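Side-chain contacts in putative glycosidase ph117-related (Bacteroides thetaiotaomicron, PDB 5A7V), which probably cleaves beta-linked mannosides as a glycosidase or phosphorylase of family GH130, and binds mannose in its pocket: residues P79-H84 and I88-R93; L156-Y161 and G205-E210. All blocks are in the same frame, centred on the assembly; numbering follows the deposited sequence. Where two conformers were deposited one is given.

Contact 1: P79-H84 and I88-R93; sequences PAATLH and IVVLYR. With MAN (alpha-D-mannopyranose), chain D; BMA (beta-D-mannopyranose), chain C.
Two residues past the bridge between A80 and L91, the side chain of R93 leaves the hairpin and runs out to a bound sugar. Its CG stands anti to the backbone N (chi1 -179°) and the chain stays extended as far as NE, which brings the guanidinium edge-on to the mannose. Two anomers are modelled in the same place. In the alpha anomer R93 NH1 donates to mannose O3 over 3.0 Å. R93 NH2 reaches O4 of the same sugar at 2.8 Å. In the beta anomer R93 NH1 donates to O3 over 2.9 Å, and R93 NH2 donates to both O3 and O4. E95 and D146 form salt bridges with NH2 and NH1, and S107 bonds NE, so bonds to protein partners help to fix the rotation of the flat group that also grips the sugar.

Behind this arm the hairpin is regular. T82 and V89 exchange two backbone bonds, that from V89 N to T82 O being almost straight at 177°. At the A80 and L91 pair the geometry is less even: L91 N approaches A80 O from 39° above the carbonyl plane, at 3.0 Å. V90 packs over the same oxygen, with CG1 3.6 Å from A80 O and also 3.9 Å from P79 CB. At the turn end, CG2 of V89 lies 3.9 Å from H84 CB.

The two faces serve different neighbours. A80, T82 and L91 rest on I149 of strand 143-151, whereas A81 and I88 meet Y362 of strand 358-365. A hairpin wedged between two other sheets in this way, with a sugar-binding arginine at its end, fits a blade of the five-bladed beta-propeller of GH130 enzymes.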
loop_
_atom_site.group_PDB
_atom_site.type_symbol
_atom_site.label_atom_id
_atom_site.label_comp_id
_atom_site.label_asym_id
_atom_site.label_seq_id
_atom_site.Cartn_x
_atom_site.Cartn_y
_atom_site.Cartn_z
ATOM N N PRO A 79 4.760 -0.288 -4.055
ATOM C CA PRO A 79 5.918 -0.647 -3.222
ATOM C C PRO A 79 5.626 -0.686 -1.734
ATOM O O PRO A 79 4.787 0.057 -1.217
ATOM C CB PRO A 79 6.873 0.521 -3.493
ATOM C CG PRO A 79 5.951 1.688 -3.613
ATOM C CD PRO A 79 4.736 1.164 -4.291
ATOM N N ALA A 80 6.360 -1.551 -1.013
ATOM C CA ALA A 80 6.490 -1.440 0.449
ATOM C C ALA A 80 7.706 -0.580 0.744
ATOM O O ALA A 80 8.630 -0.501 -0.071
ATOM C CB ALA A 80 6.699 -2.813 1.057
ATOM N N ALA A 81 7.753 -0.008 1.946
ATOM C CA ALA A 81 8.890 0.772 2.372
ATOM C C ALA A 81 9.075 0.597 3.854
ATOM O O ALA A 81 8.115 0.530 4.605
ATOM C CB ALA A 81 8.771 2.234 2.000
ATOM N N THR A 82 10.335 0.550 4.270
ATOM C CA THR A 82 10.674 0.424 5.699
ATOM C C THR A 82 12.035 1.041 5.976
ATOM O O THR A 82 12.726 1.491 5.073
ATOM C CB THR A 82 10.503 -1.044 6.171
ATOM O OG1 THR A 82 10.443 -1.145 7.610
ATOM C CG2 THR A 82 11.592 -1.939 5.638
ATOM N N LEU A 83 12.434 0.964 7.249
ATOM C CA LEU A 83 13.743 1.383 7.741
ATOM C C LEU A 83 14.540 0.138 8.098
ATOM O O LEU A 83 14.035 -0.734 8.822
ATOM C CB LEU A 83 13.551 2.257 8.969
ATOM C CG LEU A 83 14.777 2.759 9.689
ATOM C CD1 LEU A 83 15.532 3.739 8.823
ATOM C CD2 LEU A 83 14.416 3.348 11.040
ATOM N N HIS A 84 15.784 0.087 7.621
ATOM C CA HIS A 84 16.695 -1.011 8.003
ATOM C C HIS A 84 18.122 -0.516 7.980
ATOM O O HIS A 84 18.584 0.073 7.009
ATOM C CB HIS A 84 16.545 -2.188 7.015
ATOM C CG HIS A 84 17.392 -3.381 7.348
ATOM N ND1 HIS A 84 17.257 -4.101 8.513
ATOM C CD2 HIS A 84 18.363 -3.992 6.636
ATOM C CE1 HIS A 84 18.153 -5.083 8.525
ATOM N NE2 HIS A 84 18.828 -5.054 7.388
ATOM N N ILE A 88 16.519 3.842 4.135
ATOM C CA ILE A 88 15.210 3.491 3.589
ATOM C C ILE A 88 15.392 2.306 2.652
ATOM O O ILE A 88 16.292 2.317 1.806
ATOM C CB ILE A 88 14.588 4.703 2.848
ATOM C CG1 ILE A 88 14.097 5.758 3.853
ATOM C CG2 ILE A 88 13.438 4.260 1.929
ATOM C CD1 ILE A 88 13.793 7.123 3.272
ATOM N N VAL A 89 14.543 1.297 2.819
ATOM C CA VAL A 89 14.497 0.126 1.970
ATOM C C VAL A 89 13.115 0.053 1.334
ATOM O O VAL A 89 12.096 0.119 2.038
ATOM C CB VAL A 89 14.840 -1.165 2.716
ATOM C CG1 VAL A 89 14.776 -2.384 1.803
ATOM C CG2 VAL A 89 16.237 -1.033 3.294
ATOM N N VAL A 90 13.095 -0.107 0.015
ATOM C CA VAL A 90 11.872 -0.290 -0.726
ATOM C C VAL A 90 11.863 -1.687 -1.346
ATOM O O VAL A 90 12.867 -2.123 -1.960
ATOM C CB VAL A 90 11.731 0.803 -1.818
ATOM C CG1 VAL A 90 10.672 0.459 -2.871
ATOM C CG2 VAL A 90 11.436 2.132 -1.178
ATOM N N LEU A 91 10.732 -2.380 -1.212
ATOM C CA LEU A 91 10.443 -3.616 -1.956
ATOM C C LEU A 91 9.350 -3.278 -2.971
ATOM O O LEU A 91 8.229 -2.976 -2.586
ATOM C CB LEU A 91 10.049 -4.786 -1.063
ATOM C CG LEU A 91 11.210 -5.627 -0.476
ATOM C CD1 LEU A 91 12.037 -4.817 0.514
ATOM C CD2 LEU A 91 10.738 -6.944 0.078
ATOM N N TYR A 92 9.731 -3.289 -4.237
ATOM C CA TYR A 92 8.836 -2.832 -5.313
ATOM C C TYR A 92 8.225 -4.009 -6.060
ATOM O O TYR A 92 8.892 -5.016 -6.348
ATOM C CB TYR A 92 9.511 -1.855 -6.282
ATOM C CG TYR A 92 10.831 -2.316 -6.918
ATOM C CD1 TYR A 92 12.078 -2.101 -6.280
ATOM C CD2 TYR A 92 10.861 -2.962 -8.151
ATOM C CE1 TYR A 92 13.255 -2.471 -6.882
ATOM C CE2 TYR A 92 12.053 -3.312 -8.758
ATOM C CZ TYR A 92 13.247 -3.046 -8.136
ATOM O OH TYR A 92 14.449 -3.408 -8.723
ATOM N N ARG A 93 6.939 -3.876 -6.410
ATOM C CA ARG A 93 6.282 -4.863 -7.261
ATOM C C ARG A 93 6.850 -4.743 -8.681
ATOM O O ARG A 93 6.712 -3.691 -9.284
ATOM C CB ARG A 93 4.772 -4.633 -7.264
ATOM C CG ARG A 93 4.012 -5.638 -8.100
ATOM C CD ARG A 93 2.514 -5.375 -8.161
ATOM N NE ARG A 93 1.841 -6.272 -9.046
ATOM C CZ ARG A 93 0.525 -6.268 -9.286
ATOM N NH1 ARG A 93 -0.312 -5.513 -8.557
ATOM N NH2 ARG A 93 0.038 -7.000 -10.284
HETATM C C1 MAN D . -6.318 -6.892 -10.132
HETATM C C2 MAN D . -5.381 -5.816 -9.783
HETATM C C3 MAN D . -4.042 -6.315 -10.276
HETATM C C4 MAN D . -3.658 -7.700 -9.770
HETATM C C5 MAN D . -4.805 -8.683 -9.918
HETATM C C6 MAN D . -4.661 -9.892 -9.019
HETATM O O1 MAN D . -6.639 -7.044 -11.462
HETATM O O2 MAN D . -5.251 -5.618 -8.380
HETATM O O3 MAN D . -2.957 -5.444 -9.924
HETATM O O4 MAN D . -2.536 -8.199 -10.522
HETATM O O5 MAN D . -6.045 -8.105 -9.561
HETATM O O6 MAN D . -4.575 -9.549 -7.631
HETATM C C1 BMA C . -6.304 -6.722 -10.186
HETATM C C2 BMA C . -5.109 -5.782 -9.998
HETATM C C3 BMA C . -3.855 -6.484 -10.469
HETATM C C4 BMA C . -3.711 -7.823 -9.772
HETATM C C5 BMA C . -5.021 -8.620 -9.798
HETATM C C6 BMA C . -4.955 -9.888 -8.968
HETATM O O1 BMA C . -7.573 -6.189 -9.841
HETATM O O2 BMA C . -4.938 -5.456 -8.612
HETATM O O3 BMA C . -2.637 -5.666 -10.290
HETATM O O4 BMA C . -2.676 -8.548 -10.456
HETATM O O5 BMA C . -6.156 -7.857 -9.326
HETATM O O6 BMA C . -4.644 -9.639 -7.593
#

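Contact 2: L156-Y161 and G205-E210; sequences LYVMTY and GSILTE
T160 and V158 both direct their side chains at the strand 205-210, T160 with both a hydroxyl and a methyl, V158 with a methyl. T160 OG1 donates to the carbonyl oxygen of G205 at 2.8 Å, arriving in the carbonyl plane on a lone pair. A chi1 of 64° sets this hydroxyl between the backbone N and the carbonyl carbon of its own residue. The same OG1 accepts a bond from a water 2.8 Å away, and that water in turn accepts from G205 N at 2.9 Å. Hydroxyl, water and glycine thus close a small ring in which both backbone polar atoms of buried G205 find partners.

Beside the ring the contact turns greasy. I207 sends CD1 forward to lie 3.7 Å from V158 CG1, the two side chains crossing at about a right angle. The side chains of T160 and I207 slide past each other in opposite directions, with T160 CG2 4.0 Å from I207 CD1; that CD1 methyl meets both V158 and T160.

Further out, each strand is held by its own sheet. V158 and T160 are backbone-bonded to A150 and R148, and both also lean on I173 of strand 169-176. On the far strand, S206 OG bonds G274 O and T209 OG1 bonds A277 O, tying it to strand 270-280. The two short segments run roughly antiparallel (152°), their axes no closer than 7.4 Å, too far for direct backbone pairing. Side-chain packing between two separate sheets is consistent with the interface between blades of the five-bladed beta-propeller of GH130 enzymes, here close to sugar-binding K203.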
loop_
_atom_site.group_PDB
_atom_site.type_symbol
_atom_site.label_atom_id
_atom_site.label_comp_id
_atom_site.label_asym_id
_atom_site.label_seq_id
_atom_site.Cartn_x
_atom_site.Cartn_y
_atom_site.Cartn_z
ATOM N N LEU A 156 11.296 -7.964 14.044
ATOM C CA LEU A 156 10.706 -8.861 13.040
ATOM C C LEU A 156 9.899 -8.035 12.017
ATOM O O LEU A 156 8.951 -7.363 12.401
ATOM C CB LEU A 156 9.824 -9.908 13.684
ATOM C CG LEU A 156 9.246 -10.957 12.753
ATOM C CD1 LEU A 156 10.348 -11.833 12.194
ATOM C CD2 LEU A 156 8.142 -11.778 13.411
ATOM N N TYR A 157 10.340 -8.066 10.758
ATOM C CA TYR A 157 9.556 -7.465 9.671
ATOM C C TYR A 157 8.422 -8.394 9.310
ATOM O O TYR A 157 8.600 -9.608 9.076
ATOM C CB TYR A 157 10.460 -7.193 8.467
ATOM C CG TYR A 157 11.528 -6.178 8.741
ATOM C CD1 TYR A 157 11.284 -4.808 8.634
ATOM C CD2 TYR A 157 12.834 -6.563 9.091
ATOM C CE1 TYR A 157 12.260 -3.854 8.859
ATOM C CE2 TYR A 157 13.801 -5.595 9.360
ATOM C CZ TYR A 157 13.518 -4.247 9.249
ATOM O OH TYR A 157 14.524 -3.322 9.528
ATOM N N VAL A 158 7.231 -7.773 9.169
ATOM C CA VAL A 158 6.014 -8.453 8.834
ATOM C C VAL A 158 5.483 -7.821 7.523
ATOM O O VAL A 158 5.193 -6.614 7.490
ATOM C CB VAL A 158 4.949 -8.359 9.937
ATOM C CG1 VAL A 158 3.694 -9.145 9.581
ATOM C CG2 VAL A 158 5.526 -8.882 11.247
ATOM N N MET A 159 5.397 -8.667 6.487
ATOM C CA MET A 159 4.922 -8.264 5.134
ATOM C C MET A 159 3.536 -8.822 4.919
ATOM O O MET A 159 3.312 -10.044 5.045
ATOM C CB MET A 159 5.789 -8.870 4.032
ATOM C CG MET A 159 5.349 -8.512 2.610
ATOM S SD MET A 159 5.980 -9.560 1.307
ATOM C CE MET A 159 7.721 -9.154 1.415
ATOM N N THR A 160 2.602 -7.938 4.543
ATOM C CA THR A 160 1.328 -8.379 3.998
ATOM C C THR A 160 1.428 -8.217 2.441
ATOM O O THR A 160 2.083 -7.297 1.947
ATOM C CB THR A 160 0.171 -7.542 4.514
ATOM O OG1 THR A 160 0.319 -6.194 4.069
ATOM C CG2 THR A 160 0.078 -7.558 6.059
ATOM N N TYR A 161 0.879 -9.158 1.725
ATOM C CA TYR A 161 0.938 -9.109 0.236
ATOM C C TYR A 161 -0.178 -9.957 -0.341
ATOM O O TYR A 161 -0.888 -10.652 0.391
ATOM C CB TYR A 161 2.321 -9.586 -0.234
ATOM C CG TYR A 161 2.576 -11.079 -0.093
ATOM C CD1 TYR A 161 2.949 -11.633 1.162
ATOM C CD2 TYR A 161 2.501 -11.890 -1.161
ATOM C CE1 TYR A 161 3.158 -12.968 1.313
ATOM C CE2 TYR A 161 2.708 -13.262 -1.063
ATOM C CZ TYR A 161 3.074 -13.825 0.212
ATOM O OH TYR A 161 3.374 -15.184 0.308
ATOM N N GLY A 205 -3.478 -5.107 3.240
ATOM C CA GLY A 205 -3.465 -5.179 4.701
ATOM C C GLY A 205 -2.553 -4.170 5.347
ATOM O O GLY A 205 -1.327 -4.195 5.108
ATOM N N SER A 206 -3.106 -3.304 6.204
ATOM C CA SER A 206 -2.415 -2.191 6.897
ATOM C C SER A 206 -2.395 -2.450 8.408
ATOM O O SER A 206 -3.369 -2.190 9.139
ATOM C CB SER A 206 -3.203 -0.902 6.625
ATOM O OG SER A 206 -3.277 -0.606 5.225
ATOM N N ILE A 207 -1.272 -3.014 8.868
ATOM C CA ILE A 207 -1.058 -3.289 10.288
ATOM C C ILE A 207 -0.914 -1.983 11.057
ATOM O O ILE A 207 -0.348 -1.007 10.560
ATOM C CB ILE A 207 0.122 -4.253 10.475
ATOM C CG1 ILE A 207 -0.144 -5.580 9.807
ATOM C CG2 ILE A 207 0.474 -4.465 11.948
ATOM C CD1 ILE A 207 1.019 -6.562 9.774
ATOM N N LEU A 208 -1.460 -1.951 12.300
ATOM C CA LEU A 208 -1.325 -0.779 13.155
ATOM C C LEU A 208 0.096 -0.613 13.707
ATOM O O LEU A 208 0.656 -1.605 14.250
ATOM C CB LEU A 208 -2.328 -0.867 14.305
ATOM C CG LEU A 208 -2.349 0.288 15.292
ATOM C CD1 LEU A 208 -2.807 1.574 14.590
ATOM C CD2 LEU A 208 -3.274 -0.027 16.440
ATOM N N THR A 209 0.599 0.607 13.664
ATOM C CA THR A 209 1.938 0.993 14.124
ATOM C C THR A 209 1.870 2.279 14.936
ATOM O O THR A 209 0.834 2.981 14.954
ATOM C CB THR A 209 2.894 1.227 12.922
ATOM O OG1 THR A 209 2.489 2.431 12.209
ATOM C CG2 THR A 209 2.938 0.056 11.978
ATOM N N GLU A 210 2.989 2.597 15.592
ATOM C CA GLU A 210 3.170 3.827 16.334
ATOM C C GLU A 210 4.636 4.214 16.280
ATOM O O GLU A 210 5.498 3.331 16.281
ATOM C CB GLU A 210 2.716 3.662 17.807
ATOM C CG GLU A 210 2.748 4.926 18.647
ATOM C CD GLU A 210 2.314 4.733 20.101
ATOM O OE1 GLU A 210 2.232 3.564 20.530
ATOM O OE2 GLU A 210 2.075 5.787 20.794
HETATM O O HOH W 1 -1.177 -6.046 1.661
#

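In the fold
Along the chain both segments of contact 1 precede those of contact 2, and the centres of the two contacts lie 12 Å apart. Contact 1 is a hairpin within one four-stranded sheet; contact 2 joins the next sheet, through strand 157-164, to the sheet that holds strand 205-212. Y157 connects them: its OH lies 2.7 Å from L83 O and 3.0 Å from H84 ND1, both probable hydrogen bonds, and CE1 packs near T82 OG1. L91 CD2 touches M159 CE on the same side. Strand 157-164 therefore faces contact 1 with Y157 and M159 and contact 2 with V158 and T160, joining three successive sheets around the mannose pocket.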